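Local atomic coordinates of methylaspartate ammonia-lyase (Citrobacter amalonaticus, PDB entry 1KKO), a protein that catalyses the reversible, magnesium-dependent anti elimination of ammonia from L-threo-3-methylaspartate to give mesaconate, a step in glutamate degradation. Residues H232-I237 with P269-G274. Numbering follows the deposited sequence.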
loop_
_atom_site.group_PDB
_atom_site.type_symbol
_atom_site.label_atom_id
_atom_site.label_comp_id
_atom_site.label_asym_id
_atom_site.label_seq_id
_atom_site.Cartn_x
_atom_site.Cartn_y
_atom_site.Cartn_z
ATOM N N HIS A 232 -9.887 20.747 -11.007
ATOM C CA HIS A 232 -9.761 21.936 -10.174
ATOM C C HIS A 232 -9.676 21.475 -8.722
ATOM O O HIS A 232 -10.625 21.646 -7.950
ATOM C CB HIS A 232 -11.003 22.815 -10.388
ATOM C CG HIS A 232 -10.880 24.212 -9.857
ATOM N ND1 HIS A 232 -11.416 24.600 -8.650
ATOM C CD2 HIS A 232 -10.332 25.326 -10.400
ATOM C CE1 HIS A 232 -11.175 25.886 -8.456
ATOM N NE2 HIS A 232 -10.517 26.349 -9.502
ATOM N N PRO A 233 -8.556 20.871 -8.342
ATOM C CA PRO A 233 -8.442 20.319 -6.991
ATOM C C PRO A 233 -8.272 21.380 -5.919
ATOM O O PRO A 233 -7.993 22.543 -6.192
ATOM C CB PRO A 233 -7.167 19.486 -7.078
ATOM C CG PRO A 233 -6.355 20.235 -8.054
ATOM C CD PRO A 233 -7.334 20.628 -9.126
ATOM N N THR A 234 -8.444 20.945 -4.682
ATOM C CA THR A 234 -8.199 21.794 -3.524
ATOM C C THR A 234 -6.781 21.583 -3.027
ATOM O O THR A 234 -6.278 20.460 -3.039
ATOM C CB THR A 234 -9.201 21.443 -2.428
ATOM O OG1 THR A 234 -10.483 21.936 -2.820
ATOM C CG2 THR A 234 -8.894 22.140 -1.105
ATOM N N LEU A 235 -6.136 22.666 -2.605
ATOM C CA LEU A 235 -4.796 22.605 -2.039
ATOM C C LEU A 235 -4.892 22.570 -0.523
ATOM O O LEU A 235 -5.636 23.336 0.081
ATOM C CB LEU A 235 -3.972 23.806 -2.488
ATOM C CG LEU A 235 -3.965 24.060 -3.997
ATOM C CD1 LEU A 235 -3.022 25.217 -4.302
ATOM C CD2 LEU A 235 -3.576 22.801 -4.764
ATOM N N HIS A 236 -4.140 21.665 0.091
ATOM C CA HIS A 236 -4.164 21.487 1.540
ATOM C C HIS A 236 -2.723 21.193 1.917
ATOM O O HIS A 236 -2.139 20.198 1.483
ATOM C CB HIS A 236 -5.123 20.344 1.864
ATOM C CG HIS A 236 -5.241 19.974 3.309
ATOM N ND1 HIS A 236 -6.402 19.441 3.822
ATOM C CD2 HIS A 236 -4.345 19.977 4.323
ATOM C CE1 HIS A 236 -6.214 19.132 5.092
ATOM N NE2 HIS A 236 -4.973 19.441 5.422
ATOM N N ILE A 237 -2.138 22.103 2.684
ATOM C CA ILE A 237 -0.742 22.028 3.071
ATOM C C ILE A 237 -0.636 22.096 4.584
ATOM O O ILE A 237 -1.270 22.933 5.216
ATOM C CB ILE A 237 0.039 23.183 2.407
ATOM C CG1 ILE A 237 0.053 22.991 0.881
ATOM C CG2 ILE A 237 1.453 23.280 2.977
ATOM C CD1 ILE A 237 0.534 24.206 0.089
ATOM N N PRO A 269 -8.937 26.332 -4.261
ATOM C CA PRO A 269 -9.162 26.561 -2.830
ATOM C C PRO A 269 -7.945 26.160 -2.022
ATOM O O PRO A 269 -7.292 25.176 -2.367
ATOM C CB PRO A 269 -10.346 25.657 -2.503
ATOM C CG PRO A 269 -11.000 25.349 -3.806
ATOM C CD PRO A 269 -9.929 25.410 -4.840
ATOM N N LEU A 270 -7.641 26.911 -0.974
ATOM C CA LEU A 270 -6.459 26.660 -0.171
ATOM C C LEU A 270 -6.809 26.451 1.291
ATOM O O LEU A 270 -7.574 27.213 1.885
ATOM C CB LEU A 270 -5.463 27.817 -0.317
ATOM C CG LEU A 270 -4.170 27.724 0.493
ATOM C CD1 LEU A 270 -3.311 26.551 0.022
ATOM C CD2 LEU A 270 -3.390 29.030 0.395
ATOM N N TYR A 271 -6.228 25.387 1.848
ATOM C CA TYR A 271 -6.337 25.058 3.254
ATOM C C TYR A 271 -4.935 24.955 3.845
ATOM O O TYR A 271 -4.050 24.336 3.237
ATOM C CB TYR A 271 -7.003 23.702 3.429
ATOM C CG TYR A 271 -8.499 23.672 3.243
ATOM C CD1 TYR A 271 -9.071 23.833 1.994
ATOM C CD2 TYR A 271 -9.340 23.467 4.320
ATOM C CE1 TYR A 271 -10.455 23.804 1.825
ATOM C CE2 TYR A 271 -10.724 23.403 4.160
ATOM C CZ TYR A 271 -11.269 23.569 2.911
ATOM O OH TYR A 271 -12.641 23.508 2.754
ATOM N N ILE A 272 -4.746 25.546 5.025
ATOM C CA ILE A 272 -3.483 25.442 5.745
ATOM C C ILE A 272 -3.740 24.739 7.068
ATOM O O ILE A 272 -4.508 25.219 7.894
ATOM C CB ILE A 272 -2.870 26.833 6.004
ATOM C CG1 ILE A 272 -2.545 27.549 4.689
ATOM C CG2 ILE A 272 -1.623 26.708 6.898
ATOM C CD1 ILE A 272 -1.495 26.879 3.819
ATOM N N GLU A 273 -3.122 23.578 7.236
ATOM C CA GLU A 273 -3.281 22.783 8.445
ATOM C C GLU A 273 -2.162 23.064 9.437
ATOM O O GLU A 273 -1.003 23.233 9.052
ATOM C CB GLU A 273 -3.340 21.289 8.093
ATOM C CG GLU A 273 -3.550 20.386 9.302
ATOM C CD GLU A 273 -3.917 18.958 8.949
ATOM O OE1 GLU A 273 -3.792 18.556 7.781
ATOM O OE2 GLU A 273 -4.326 18.222 9.867
ATOM N N GLY A 274 -2.528 23.120 10.709
ATOM C CA GLY A 274 -1.563 23.327 11.770
ATOM C C GLY A 274 -0.749 24.603 11.664
ATOM O O GLY A 274 0.466 24.568 11.762
#
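Leu235, His236 and Ile237 pair in parallel with Leu270, Tyr271 and Ile272, joining two neighbouring strands of the TIM barrel of this enolase-superfamily enzyme. The backbone ladder runs from Leu235 N on Pro269 O to Glu273 N on Ile237 O, at 2.8 Å each. Leu235 and Ile237 face outward onto helix 209-225, and there CD1 of Leu270 lies 3.8 Å from CB of Leu235. His236 and Tyr271 point into the barrel. Nearer the N-terminal ends of the two strands, the CG2 methyl of Thr234 meets CD1 of the Tyr271 ring at 3.5 Å, while the tyrosine hydroxyl is hydrogen-bonded to Glu354 and Lys303.

The His236 side chain starts with CB 4.2 Å from CB of Tyr271, and CG stays just as near that carbon. With CG anti to the backbone N (chi1 178°), the ring extends toward the C-terminal end of the strands, where Glu273 lies. ND1 is hydrogen-bonded to Arg382, Phe170 stacks on the ring, and CE1 and CD2 flank Glu273 OE1 at 3.7 and 3.8 Å. Glu273 is a magnesium ligand, and its OE2 accepts a hydrogen bond from substrate-binding Gln329. By holding OE1, His236 probably steadies this carboxylate from the second shell: NE2 gives its N-H to Glu273 OE1 at 2.8 Å, in the imidazole plane but from above the carboxylate, the two planes 60° apart.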